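PDB 1A8Q: Non-heme chloroperoxidase CPO-A1 from Streptomyces aureofaciens, which is a cofactor-free haloperoxidase that can brominate substrates and may be the chlorinating enzyme of 7-chlorotetracycline biosynthesis. Local coordinates for residues A[10-15]-A[57-62]; A[28-33]-A[178-183]; A[150-155]-A[183-188]; A[160-165]-A[250-255]. All coordinates share one frame; numbering follows the deposited sequence.

Contact 1 (A[10-15]-A[57-62])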
loop_
_atom_site.group_PDB
_atom_site.type_symbol
_atom_site.label_atom_id
_atom_site.label_comp_id
_atom_site.label_asym_id
_atom_site.label_seq_id
_atom_site.Cartn_x
_atom_site.Cartn_y
_atom_site.Cartn_z
ATOM N N GLU A 10 16.374 10.734 -3.814
ATOM C CA GLU A 10 16.965 9.442 -3.415
ATOM C C GLU A 10 15.886 8.564 -2.807
ATOM O O GLU A 10 15.285 8.889 -1.780
ATOM C CB GLU A 10 18.085 9.715 -2.394
ATOM C CG GLU A 10 19.267 10.402 -3.061
ATOM C CD GLU A 10 20.422 10.620 -2.094
ATOM O OE1 GLU A 10 20.179 11.048 -0.958
ATOM O OE2 GLU A 10 21.560 10.310 -2.494
ATOM N N ILE A 11 15.634 7.411 -3.441
ATOM C CA ILE A 11 14.615 6.491 -2.919
ATOM C C ILE A 11 15.351 5.364 -2.201
ATOM O O ILE A 11 16.161 4.668 -2.831
ATOM C CB ILE A 11 13.783 5.926 -4.079
ATOM C CG1 ILE A 11 12.905 7.045 -4.701
ATOM C CG2 ILE A 11 12.845 4.782 -3.649
ATOM C CD1 ILE A 11 11.919 7.693 -3.760
ATOM N N PHE A 12 15.084 5.241 -0.910
ATOM C CA PHE A 12 15.776 4.187 -0.132
ATOM C C PHE A 12 15.054 2.867 -0.345
ATOM O O PHE A 12 13.820 2.877 -0.362
ATOM C CB PHE A 12 15.694 4.543 1.370
ATOM C CG PHE A 12 16.433 3.526 2.233
ATOM C CD1 PHE A 12 17.805 3.645 2.413
ATOM C CD2 PHE A 12 15.729 2.517 2.841
ATOM C CE1 PHE A 12 18.459 2.709 3.220
ATOM C CE2 PHE A 12 16.398 1.570 3.625
ATOM C CZ PHE A 12 17.760 1.679 3.800
ATOM N N TYR A 13 15.747 1.723 -0.385
ATOM C CA TYR A 13 15.020 0.470 -0.502
ATOM C C TYR A 13 15.859 -0.666 0.113
ATOM O O TYR A 13 17.074 -0.521 0.225
ATOM C CB TYR A 13 14.613 0.079 -1.952
ATOM C CG TYR A 13 15.814 -0.086 -2.871
ATOM C CD1 TYR A 13 16.494 0.957 -3.443
ATOM C CD2 TYR A 13 16.230 -1.398 -3.127
ATOM C CE1 TYR A 13 17.594 0.752 -4.261
ATOM C CE2 TYR A 13 17.320 -1.629 -3.977
ATOM C CZ TYR A 13 17.983 -0.560 -4.517
ATOM O OH TYR A 13 19.080 -0.768 -5.327
ATOM N N LYS A 14 15.137 -1.693 0.497
ATOM C CA LYS A 14 15.727 -2.963 0.935
ATOM C C LYS A 14 15.678 -3.959 -0.216
ATOM O O LYS A 14 14.698 -3.935 -0.961
ATOM C CB LYS A 14 14.852 -3.538 2.055
ATOM C CG LYS A 14 15.035 -2.766 3.366
ATOM C CD LYS A 14 14.248 -3.374 4.476
ATOM C CE LYS A 14 13.014 -2.628 4.945
ATOM N NZ LYS A 14 13.321 -1.188 5.270
ATOM N N ASP A 15 16.770 -4.749 -0.386
ATOM C CA ASP A 15 16.760 -5.678 -1.544
ATOM C C ASP A 15 17.385 -6.972 -1.033
ATOM O O ASP A 15 18.616 -6.969 -0.754
ATOM C CB ASP A 15 17.613 -5.062 -2.646
ATOM C CG ASP A 15 17.795 -5.908 -3.901
ATOM O OD1 ASP A 15 17.318 -7.039 -3.889
ATOM O OD2 ASP A 15 18.404 -5.407 -4.845
ATOM N N HIS A 57 9.165 9.574 2.880
ATOM C CA HIS A 57 8.824 8.615 3.911
ATOM C C HIS A 57 10.133 7.850 4.238
ATOM O O HIS A 57 11.021 7.784 3.377
ATOM C CB HIS A 57 7.776 7.586 3.404
ATOM C CG HIS A 57 6.418 8.156 3.054
ATOM N ND1 HIS A 57 6.195 9.031 2.009
ATOM C CD2 HIS A 57 5.224 7.925 3.642
ATOM C CE1 HIS A 57 4.922 9.368 1.980
ATOM N NE2 HIS A 57 4.309 8.728 2.975
ATOM N N GLY A 58 10.157 7.304 5.426
ATOM C CA GLY A 58 11.295 6.443 5.806
ATOM C C GLY A 58 12.617 7.158 5.628
ATOM O O GLY A 58 12.807 8.245 6.196
ATOM N N HIS A 59 13.535 6.565 4.877
ATOM C CA HIS A 59 14.854 7.117 4.642
ATOM C C HIS A 59 14.997 7.685 3.239
ATOM O O HIS A 59 16.130 7.975 2.811
ATOM C CB HIS A 59 15.943 6.030 4.776
ATOM C CG HIS A 59 16.130 5.601 6.202
ATOM N ND1 HIS A 59 16.568 6.402 7.208
ATOM C CD2 HIS A 59 15.929 4.363 6.722
ATOM C CE1 HIS A 59 16.610 5.717 8.348
ATOM N NE2 HIS A 59 16.238 4.484 8.051
ATOM N N SER A 60 13.869 7.888 2.534
ATOM C CA SER A 60 14.014 8.538 1.225
ATOM C C SER A 60 14.091 10.070 1.382
ATOM O O SER A 60 13.816 10.573 2.467
ATOM C CB SER A 60 12.776 8.244 0.344
ATOM O OG SER A 60 12.838 6.865 -0.009
ATOM N N THR A 61 14.478 10.766 0.334
ATOM C CA THR A 61 14.602 12.257 0.494
ATOM C C THR A 61 13.354 12.855 1.061
ATOM O O THR A 61 12.234 12.625 0.603
ATOM C CB THR A 61 14.916 12.870 -0.878
ATOM O OG1 THR A 61 16.030 12.246 -1.478
ATOM C CG2 THR A 61 15.234 14.377 -0.764
ATOM N N PRO A 62 13.444 13.764 2.054
ATOM C CA PRO A 62 12.320 14.454 2.623
ATOM C C PRO A 62 11.909 15.603 1.695
ATOM O O PRO A 62 12.189 16.782 1.929
ATOM C CB PRO A 62 12.854 15.009 3.960
ATOM C CG PRO A 62 14.328 15.111 3.772
ATOM C CD PRO A 62 14.721 14.011 2.786
HETATM O O HOH W 1 18.453 13.113 -0.747
#
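Segment 10-15 of strand 10-16 meets loop 57-62 through its first three residues, Glu10 lying across from Thr61 and Ile11 from Ser60, their CA atoms 5.4 and 4.7 Å apart. In the alpha/beta-hydrolase fold this loop follows strand 48-52 and leads to helix 69-82; a type II' turn from His57 to Ser60, with Gly58 at positive phi, brings it back against the strand. Glu10 is gripped twice by Thr61. Its carbonyl O accepts from Thr61 N at 2.9 Å, while its own N donates to Thr61 OG1 at 2.8 Å, so backbone and side chain of one threonine engage both backbone polar groups of Glu10. A water ties the same hydroxyl to Glu10 OE1, on the exposed side of the contact. Next to Thr61, the buried Ser60 OG accepts from Phe12 N over 2.9 Å in a nearly straight bond (164°) and is also hydrogen-bonded to Asp53 O, linking the strand start to the residue just after strand 48-52. With CG anti to the backbone N (chi1 -178°), the Phe12 ring lies alongside His59, both side chains pointing the same way. The imidazole presents an edge to the phenyl face in a T-shaped pair with planes 64° apart, and closer in, His59 CB makes a CH-pi contact 4.0 Å from the Phe12 ring centroid.

Contact 2 (A[28-33]-A[178-183]); sequences WPLNGD and DAFWYM
Met183 takes the largest share of this contact, reaching from helix 174-184 into the bend of loop 28-33, with Leu30 and Phe180 next to it. Its CB sits 3.9 Å from Leu30 CD2, and Asn31 ND2 lies beside CB and CG; beyond them the chain runs out until SD lies 3.9 Å from Asp33 CB. The bend at the end of the methionine (chi3 -85°) turns CE back toward the leucine. Leu30 CD2 is wedged between Met183 and Phe180, touching Phe180 CD1 at 3.7 Å. The leucine crosses the phenylalanine at about a right angle, as does Pro29, whose CD packs on Phe180 CZ, also at 3.7 Å. The peptide before Pro29 is cis, within the loop that in the alpha/beta-hydrolase fold leaves the sheet at strand 21-25 and passes near the catalytic residues; here it is covered by a cap helix. Leu30 and Phe180 lie about 8 and 7 Å, side chain to side chain, from Ser94 and His252. An Asx turn, Asp33 N to Asn31 OD1 at 2.9 Å, fixes the amide of Asn31. The ND2 end of that amide reaches a water that also donates to Leu30 O and to Met183 O, the latter at 2.8 Å, bridging loop and helix.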
loop_
_atom_site.group_PDB
_atom_site.type_symbol
_atom_site.label_atom_id
_atom_site.label_comp_id
_atom_site.label_asym_id
_atom_site.label_seq_id
_atom_site.Cartn_x
_atom_site.Cartn_y
_atom_site.Cartn_z
ATOM N N TRP A 28 0.153 4.552 3.577
ATOM C CA TRP A 28 0.357 5.763 4.383
ATOM C C TRP A 28 0.087 5.416 5.813
ATOM O O TRP A 28 -0.876 4.691 6.131
ATOM C CB TRP A 28 -0.727 6.732 3.869
ATOM C CG TRP A 28 -0.937 8.074 4.526
ATOM C CD1 TRP A 28 -0.379 9.244 4.166
ATOM C CD2 TRP A 28 -1.829 8.363 5.614
ATOM N NE1 TRP A 28 -0.834 10.268 4.960
ATOM C CE2 TRP A 28 -1.728 9.746 5.851
ATOM C CE3 TRP A 28 -2.701 7.618 6.406
ATOM C CZ2 TRP A 28 -2.461 10.411 6.841
ATOM C CZ3 TRP A 28 -3.432 8.261 7.397
ATOM C CH2 TRP A 28 -3.293 9.653 7.598
ATOM N N PRO A 29 0.785 6.054 6.776
ATOM C CA PRO A 29 1.934 6.923 6.563
ATOM C C PRO A 29 3.255 6.233 6.887
ATOM O O PRO A 29 4.116 6.748 7.635
ATOM C CB PRO A 29 1.640 7.935 7.698
ATOM C CG PRO A 29 1.108 7.100 8.826
ATOM C CD PRO A 29 0.407 5.919 8.197
ATOM N N LEU A 30 3.411 5.018 6.377
ATOM C CA LEU A 30 4.518 4.153 6.814
ATOM C C LEU A 30 5.650 4.153 5.840
ATOM O O LEU A 30 5.970 5.180 5.239
ATOM C CB LEU A 30 3.884 2.754 7.028
ATOM C CG LEU A 30 2.639 2.730 7.907
ATOM C CD1 LEU A 30 2.147 1.275 8.015
ATOM C CD2 LEU A 30 2.907 3.299 9.299
ATOM N N ASN A 31 6.359 3.013 5.740
ATOM C CA ASN A 31 7.499 2.941 4.865
ATOM C C ASN A 31 7.811 1.447 4.646
ATOM O O ASN A 31 6.962 0.675 5.080
ATOM C CB ASN A 31 8.714 3.726 5.376
ATOM C CG ASN A 31 9.188 3.287 6.746
ATOM O OD1 ASN A 31 9.585 2.129 6.903
ATOM N ND2 ASN A 31 9.237 4.161 7.768
ATOM N N GLY A 32 8.874 1.111 3.966
ATOM C CA GLY A 32 9.149 -0.289 3.651
ATOM C C GLY A 32 9.343 -1.174 4.859
ATOM O O GLY A 32 9.166 -2.408 4.750
ATOM N N ASP A 33 9.604 -0.610 6.059
ATOM C CA ASP A 33 9.634 -1.475 7.243
ATOM C C ASP A 33 8.302 -2.116 7.554
ATOM O O ASP A 33 8.230 -3.089 8.323
ATOM C CB ASP A 33 10.014 -0.668 8.505
ATOM C CG ASP A 33 11.505 -0.400 8.583
ATOM O OD1 ASP A 33 12.234 -1.031 7.816
ATOM O OD2 ASP A 33 11.931 0.488 9.382
ATOM N N ASP A 178 3.015 1.143 18.743
ATOM C CA ASP A 178 4.242 1.909 18.872
ATOM C C ASP A 178 5.053 1.892 17.589
ATOM O O ASP A 178 5.676 2.873 17.199
ATOM C CB ASP A 178 5.112 1.390 20.034
ATOM C CG ASP A 178 4.485 1.663 21.392
ATOM O OD1 ASP A 178 3.568 2.469 21.584
ATOM O OD2 ASP A 178 4.850 0.929 22.334
ATOM N N ALA A 179 5.064 0.747 16.880
ATOM C CA ALA A 179 5.805 0.696 15.613
ATOM C C ALA A 179 5.171 1.555 14.504
ATOM O O ALA A 179 5.879 2.108 13.649
ATOM C CB ALA A 179 5.915 -0.751 15.154
ATOM N N PHE A 180 3.834 1.609 14.516
ATOM C CA PHE A 180 3.090 2.479 13.600
ATOM C C PHE A 180 3.574 3.929 13.798
ATOM O O PHE A 180 3.923 4.591 12.813
ATOM C CB PHE A 180 1.585 2.337 13.908
ATOM C CG PHE A 180 0.707 3.201 13.017
ATOM C CD1 PHE A 180 0.229 2.699 11.819
ATOM C CD2 PHE A 180 0.330 4.461 13.441
ATOM C CE1 PHE A 180 -0.596 3.504 11.035
ATOM C CE2 PHE A 180 -0.501 5.257 12.651
ATOM C CZ PHE A 180 -0.961 4.758 11.447
ATOM N N TRP A 181 3.530 4.335 15.060
ATOM C CA TRP A 181 4.002 5.712 15.372
ATOM C C TRP A 181 5.437 5.912 14.938
ATOM O O TRP A 181 5.774 6.935 14.333
ATOM C CB TRP A 181 3.827 5.948 16.867
ATOM C CG TRP A 181 4.409 7.245 17.373
ATOM C CD1 TRP A 181 3.852 8.474 17.341
ATOM C CD2 TRP A 181 5.701 7.360 17.973
ATOM N NE1 TRP A 181 4.749 9.388 17.928
ATOM C CE2 TRP A 181 5.864 8.713 18.325
ATOM C CE3 TRP A 181 6.719 6.464 18.288
ATOM C CZ2 TRP A 181 7.017 9.188 18.943
ATOM C CZ3 TRP A 181 7.857 6.933 18.926
ATOM C CH2 TRP A 181 8.020 8.310 19.226
ATOM N N TYR A 182 6.337 4.977 15.232
ATOM C CA TYR A 182 7.760 5.090 14.883
ATOM C C TYR A 182 7.969 5.256 13.390
ATOM O O TYR A 182 8.785 6.081 12.947
ATOM C CB TYR A 182 8.443 3.784 15.371
ATOM C CG TYR A 182 9.896 3.631 15.010
ATOM C CD1 TYR A 182 10.289 2.975 13.853
ATOM C CD2 TYR A 182 10.882 4.064 15.909
ATOM C CE1 TYR A 182 11.617 2.811 13.521
ATOM C CE2 TYR A 182 12.215 3.866 15.597
ATOM C CZ TYR A 182 12.571 3.218 14.439
ATOM O OH TYR A 182 13.887 3.041 14.084
ATOM N N MET A 183 7.271 4.463 12.549
ATOM C CA MET A 183 7.377 4.613 11.122
ATOM C C MET A 183 6.790 5.982 10.669
ATOM O O MET A 183 7.399 6.578 9.773
ATOM C CB MET A 183 6.617 3.456 10.389
ATOM C CG MET A 183 7.442 2.167 10.664
ATOM S SD MET A 183 6.640 0.831 9.677
ATOM C CE MET A 183 5.397 0.364 10.852
HETATM O O HOH W 2 7.581 6.873 7.018
#

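Contact 3 (A[150-155]-A[183-188]); sequences ERSQFW and MAMAQT
Trp155 lays one face of its indole over the methyl group of Ala184, and the rest of the contact is arranged around that ring. Ala184 CB stands almost on the normal of the five-membered ring, 9° off it and 3.4 Å from the centroid, a close CH-pi contact that brings helix 137-162 down on the end of helix 174-184. The other face is met by Phe154 CD2, from the preceding residue of its own helix. With CG anti to the carbonyl carbon (chi1 -59°), the indole leans across to the partner segment. Met185 comes at the ring from the edge, its SD 4.2 Å from Trp155 CD1 in a Met-aromatic contact, and the same sulfur touches Ser152, whose hydroxyl is itself hydrogen-bonded to Trp181 NE1. At the far, benzene end of the indole, the Gln187 side chain crosses at about a right angle, NE2 3.5 Å from Trp155 CZ2, its amide plane tilted 57° from the ring. Arg151, extended from CG to NE, turns the edge of its guanidinium to Met185 O, NH1 being 3.5 Å away. A water joins the two sides: it accepts from Arg151 NH1 at 2.8 Å and from Trp155 NE1 at 2.9 Å, so the indole N-H and a cationic donor share one oxygen close to Ala184 O. Both helices lie in the stretch inserted between strands 112-118 and 215-220, and their packing is characteristic of the helical cap that roofs the active site in alpha/beta hydrolases.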
loop_
_atom_site.group_PDB
_atom_site.type_symbol
_atom_site.label_atom_id
_atom_site.label_comp_id
_atom_site.label_asym_id
_atom_site.label_seq_id
_atom_site.Cartn_x
_atom_site.Cartn_y
_atom_site.Cartn_z
ATOM N N GLU A 150 -1.423 18.161 15.522
ATOM C CA GLU A 150 -0.266 17.627 16.320
ATOM C C GLU A 150 -0.062 16.203 15.755
ATOM O O GLU A 150 -0.735 15.274 16.215
ATOM C CB GLU A 150 -0.581 17.632 17.793
ATOM C CG GLU A 150 0.722 17.696 18.644
ATOM C CD GLU A 150 1.541 16.406 18.488
ATOM O OE1 GLU A 150 1.239 15.470 19.215
ATOM O OE2 GLU A 150 2.423 16.373 17.616
ATOM N N ARG A 151 0.818 16.089 14.785
ATOM C CA ARG A 151 0.977 14.766 14.118
ATOM C C ARG A 151 1.380 13.620 15.015
ATOM O O ARG A 151 1.006 12.485 14.713
ATOM C CB ARG A 151 1.959 14.987 12.957
ATOM C CG ARG A 151 3.413 15.272 13.309
ATOM C CD ARG A 151 4.325 15.565 12.107
ATOM N NE ARG A 151 5.682 15.932 12.582
ATOM C CZ ARG A 151 6.767 15.166 12.592
ATOM N NH1 ARG A 151 6.763 13.933 12.090
ATOM N NH2 ARG A 151 7.954 15.572 13.074
ATOM N N SER A 152 2.241 13.889 16.013
ATOM C CA SER A 152 2.706 12.748 16.850
ATOM C C SER A 152 1.572 12.082 17.589
ATOM O O SER A 152 1.374 10.841 17.502
ATOM C CB SER A 152 3.783 13.267 17.806
ATOM O OG SER A 152 4.266 12.165 18.598
ATOM N N GLN A 153 0.738 12.854 18.305
ATOM C CA GLN A 153 -0.424 12.314 18.981
ATOM C C GLN A 153 -1.393 11.733 17.932
ATOM O O GLN A 153 -2.016 10.725 18.217
ATOM C CB GLN A 153 -1.226 13.415 19.731
ATOM C CG GLN A 153 -2.345 12.856 20.597
ATOM C CD GLN A 153 -1.870 11.865 21.636
ATOM O OE1 GLN A 153 -0.841 12.075 22.295
ATOM N NE2 GLN A 153 -2.596 10.763 21.845
ATOM N N PHE A 154 -1.481 12.399 16.784
ATOM C CA PHE A 154 -2.430 11.909 15.754
ATOM C C PHE A 154 -2.089 10.493 15.308
ATOM O O PHE A 154 -3.001 9.673 15.054
ATOM C CB PHE A 154 -2.442 12.856 14.552
ATOM C CG PHE A 154 -3.427 12.395 13.474
ATOM C CD1 PHE A 154 -4.770 12.444 13.722
ATOM C CD2 PHE A 154 -2.907 11.995 12.247
ATOM C CE1 PHE A 154 -5.671 12.056 12.694
ATOM C CE2 PHE A 154 -3.804 11.619 11.230
ATOM C CZ PHE A 154 -5.148 11.677 11.499
ATOM N N TRP A 155 -0.801 10.167 15.199
ATOM C CA TRP A 155 -0.467 8.768 14.787
ATOM C C TRP A 155 -0.852 7.813 15.887
ATOM O O TRP A 155 -1.275 6.669 15.606
ATOM C CB TRP A 155 1.018 8.697 14.427
ATOM C CG TRP A 155 1.400 9.625 13.322
ATOM C CD1 TRP A 155 2.539 10.384 13.275
ATOM C CD2 TRP A 155 0.740 9.815 12.055
ATOM N NE1 TRP A 155 2.564 11.100 12.117
ATOM C CE2 TRP A 155 1.478 10.761 11.344
ATOM C CE3 TRP A 155 -0.427 9.261 11.491
ATOM C CZ2 TRP A 155 1.124 11.190 10.059
ATOM C CZ3 TRP A 155 -0.770 9.676 10.199
ATOM C CH2 TRP A 155 -0.004 10.638 9.526
ATOM N N MET A 183 7.271 4.463 12.549
ATOM C CA MET A 183 7.377 4.613 11.122
ATOM C C MET A 183 6.790 5.982 10.669
ATOM O O MET A 183 7.399 6.578 9.773
ATOM C CB MET A 183 6.617 3.456 10.389
ATOM C CG MET A 183 7.442 2.167 10.664
ATOM S SD MET A 183 6.640 0.831 9.677
ATOM C CE MET A 183 5.397 0.364 10.852
ATOM N N ALA A 184 5.681 6.354 11.247
ATOM C CA ALA A 184 5.016 7.615 10.806
ATOM C C ALA A 184 5.827 8.841 11.151
ATOM O O ALA A 184 5.789 9.830 10.393
ATOM C CB ALA A 184 3.652 7.650 11.472
ATOM N N MET A 185 6.703 8.777 12.175
ATOM C CA MET A 185 7.477 9.977 12.550
ATOM C C MET A 185 8.507 10.259 11.500
ATOM O O MET A 185 9.080 11.369 11.454
ATOM C CB MET A 185 8.120 9.762 13.937
ATOM C CG MET A 185 7.049 9.791 15.039
ATOM S SD MET A 185 6.211 11.407 15.151
ATOM C CE MET A 185 7.623 12.339 15.767
ATOM N N ALA A 186 8.824 9.351 10.564
ATOM C CA ALA A 186 9.787 9.610 9.522
ATOM C C ALA A 186 9.125 10.231 8.289
ATOM O O ALA A 186 9.880 10.565 7.359
ATOM C CB ALA A 186 10.476 8.310 9.075
ATOM N N GLN A 187 7.803 10.392 8.311
ATOM C CA GLN A 187 7.193 10.987 7.102
ATOM C C GLN A 187 7.203 12.533 7.181
ATOM O O GLN A 187 6.915 13.040 8.262
ATOM C CB GLN A 187 5.757 10.509 7.081
ATOM C CG GLN A 187 4.943 10.995 5.863
ATOM C CD GLN A 187 3.466 10.720 6.021
ATOM O OE1 GLN A 187 2.798 10.082 5.131
ATOM N NE2 GLN A 187 2.865 11.196 7.070
ATOM N N THR A 188 7.392 13.181 6.038
ATOM C CA THR A 188 7.317 14.659 6.109
ATOM C C THR A 188 5.905 15.065 6.448
ATOM O O THR A 188 4.889 14.420 6.121
ATOM C CB THR A 188 7.700 15.326 4.785
ATOM O OG1 THR A 188 6.748 14.874 3.800
ATOM C CG2 THR A 188 9.107 14.937 4.368
HETATM O O HOH W 3 4.827 12.369 10.908
#

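Contact 4 (A[160-165]-A[250-255]); sequences EGFFSA and SSHGIA
The ring of Phe162 takes the edge of the His252 imidazole on one face, His252 CD2 approaching to 3.5 Å from Phe162 CE2. The two planes are nearly perpendicular, 84° apart with centroids 5.0 Å distant, a T-shaped pair in which the histidine is the stem. Phe163 turns one face to CD1 of its neighbour Phe162, and both phenylalanines have Gly253 CA near them obliquely, 4.0 Å from Phe162 CE1 and 4.2 Å from Phe163 CD1. The backbone adds a weak bond, His252 N to Phe162 O at 3.3 Å and bent to 121°. A better-placed acceptor for the same N-H is a water 3.1 Å away, which also donates to Ser164 OG. That hydroxyl, bonded as well to Asp222 O, rests 3.4 Å from Ser251 CB. Ser251 itself makes an ST turn, its OG accepting from Gly253 N at 3.0 Å, made possible by OG lying between the backbone N and the carbonyl carbon (chi1 72°). On the other side, helix 137-162 ends in a Schellman motif with Ser164 at positive phi. His252 bonds through NE2 to Ser94 OG and through ND1 to Asp223 OD2: this is the histidine loop of the Ser-His-Asp catalytic triad of an alpha/beta hydrolase, backed by the end of a cap helix.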
loop_
_atom_site.group_PDB
_atom_site.type_symbol
_atom_site.label_atom_id
_atom_site.label_comp_id
_atom_site.label_asym_id
_atom_site.label_seq_id
_atom_site.Cartn_x
_atom_site.Cartn_y
_atom_site.Cartn_z
ATOM N N GLU A 160 -5.312 3.060 16.475
ATOM C CA GLU A 160 -6.464 2.317 16.962
ATOM C C GLU A 160 -7.389 1.890 15.812
ATOM O O GLU A 160 -7.683 0.708 15.704
ATOM C CB GLU A 160 -7.295 3.138 17.956
ATOM C CG GLU A 160 -6.486 3.582 19.179
ATOM C CD GLU A 160 -6.052 2.396 20.036
ATOM O OE1 GLU A 160 -6.840 1.445 20.222
ATOM O OE2 GLU A 160 -4.910 2.402 20.548
ATOM N N GLY A 161 -7.746 2.834 14.955
ATOM C CA GLY A 161 -8.592 2.476 13.808
ATOM C C GLY A 161 -7.838 1.626 12.793
ATOM O O GLY A 161 -8.427 0.759 12.123
ATOM N N PHE A 162 -6.554 1.932 12.571
ATOM C CA PHE A 162 -5.786 1.240 11.539
ATOM C C PHE A 162 -5.781 -0.268 11.812
ATOM O O PHE A 162 -5.839 -1.072 10.886
ATOM C CB PHE A 162 -4.362 1.795 11.567
ATOM C CG PHE A 162 -3.490 1.458 10.398
ATOM C CD1 PHE A 162 -2.721 0.312 10.420
ATOM C CD2 PHE A 162 -3.401 2.352 9.342
ATOM C CE1 PHE A 162 -1.883 0.015 9.336
ATOM C CE2 PHE A 162 -2.541 2.082 8.289
ATOM C CZ PHE A 162 -1.824 0.910 8.318
ATOM N N PHE A 163 -5.691 -0.666 13.073
ATOM C CA PHE A 163 -5.615 -2.080 13.438
ATOM C C PHE A 163 -6.922 -2.602 14.004
ATOM O O PHE A 163 -6.941 -3.762 14.457
ATOM C CB PHE A 163 -4.545 -2.270 14.556
ATOM C CG PHE A 163 -3.144 -2.009 14.092
ATOM C CD1 PHE A 163 -2.529 -2.760 13.126
ATOM C CD2 PHE A 163 -2.425 -0.933 14.644
ATOM C CE1 PHE A 163 -1.241 -2.525 12.679
ATOM C CE2 PHE A 163 -1.129 -0.690 14.217
ATOM C CZ PHE A 163 -0.531 -1.469 13.247
ATOM N N SER A 164 -8.017 -1.841 13.931
ATOM C CA SER A 164 -9.288 -2.251 14.532
ATOM C C SER A 164 -9.061 -2.721 15.952
ATOM O O SER A 164 -9.632 -3.697 16.467
ATOM C CB SER A 164 -9.975 -3.392 13.732
ATOM O OG SER A 164 -10.296 -2.869 12.455
ATOM N N ALA A 165 -8.304 -1.906 16.720
ATOM C CA ALA A 165 -7.917 -2.321 18.065
ATOM C C ALA A 165 -9.014 -2.068 19.082
ATOM O O ALA A 165 -8.844 -2.296 20.294
ATOM C CB ALA A 165 -6.632 -1.552 18.419
ATOM N N SER A 250 -10.923 -8.991 9.651
ATOM C CA SER A 250 -9.570 -8.435 9.628
ATOM C C SER A 250 -9.583 -6.911 9.451
ATOM O O SER A 250 -10.431 -6.360 8.772
ATOM C CB SER A 250 -8.730 -9.047 8.508
ATOM O OG SER A 250 -8.372 -10.371 8.933
ATOM N N SER A 251 -8.540 -6.293 10.020
ATOM C CA SER A 251 -8.422 -4.838 9.912
ATOM C C SER A 251 -7.660 -4.387 8.686
ATOM O O SER A 251 -7.339 -5.090 7.742
ATOM C CB SER A 251 -7.614 -4.408 11.155
ATOM O OG SER A 251 -6.241 -4.782 11.066
ATOM N N HIS A 252 -7.318 -3.091 8.681
ATOM C CA HIS A 252 -6.547 -2.475 7.635
ATOM C C HIS A 252 -5.071 -2.877 7.764
ATOM O O HIS A 252 -4.320 -2.751 6.796
ATOM C CB HIS A 252 -6.630 -0.932 7.749
ATOM C CG HIS A 252 -6.052 -0.228 6.548
ATOM N ND1 HIS A 252 -6.561 -0.489 5.289
ATOM C CD2 HIS A 252 -5.099 0.691 6.357
ATOM C CE1 HIS A 252 -5.896 0.188 4.384
ATOM N NE2 HIS A 252 -5.028 0.973 5.000
ATOM N N GLY A 253 -4.641 -3.398 8.909
ATOM C CA GLY A 253 -3.246 -3.710 9.138
ATOM C C GLY A 253 -2.914 -5.208 9.107
ATOM O O GLY A 253 -1.969 -5.629 9.791
ATOM N N ILE A 254 -3.506 -5.934 8.171
ATOM C CA ILE A 254 -3.289 -7.383 8.035
ATOM C C ILE A 254 -1.844 -7.798 7.968
ATOM O O ILE A 254 -1.473 -8.812 8.620
ATOM C CB ILE A 254 -4.031 -7.855 6.753
ATOM C CG1 ILE A 254 -5.550 -7.885 6.959
ATOM C CG2 ILE A 254 -3.535 -9.216 6.293
ATOM C CD1 ILE A 254 -6.267 -7.847 5.601
ATOM N N ALA A 255 -0.940 -7.066 7.296
ATOM C CA ALA A 255 0.428 -7.529 7.123
ATOM C C ALA A 255 1.240 -7.486 8.423
ATOM O O ALA A 255 2.294 -8.138 8.469
ATOM C CB ALA A 255 1.149 -6.652 6.097
HETATM O O HOH W 4 -9.178 -1.341 10.457
#

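Overall arrangement
From the N terminus, contact 1 closes the first loop, tying strand 10-16 to the segment that follows strand 48-52. Contact 2 opens inside that loop at 28-33 and closes far on, at helix 174-184, so the two cross; a salt bridge from Lys14 to Asp33 joins them. Contact 3 follows contact 1 in series and crosses contact 2, sharing Met183 and packing the two cap helices together. Contact 4 opens between the segments of contact 3, and crosses both 2 and 3 by reaching to the histidine loop at 250-255. Phe162 touches Phe180 and Leu30, linking contacts 2 and 4; thus loops after strands 21-25 and 48-52, cap helices and triad histidine are tied together.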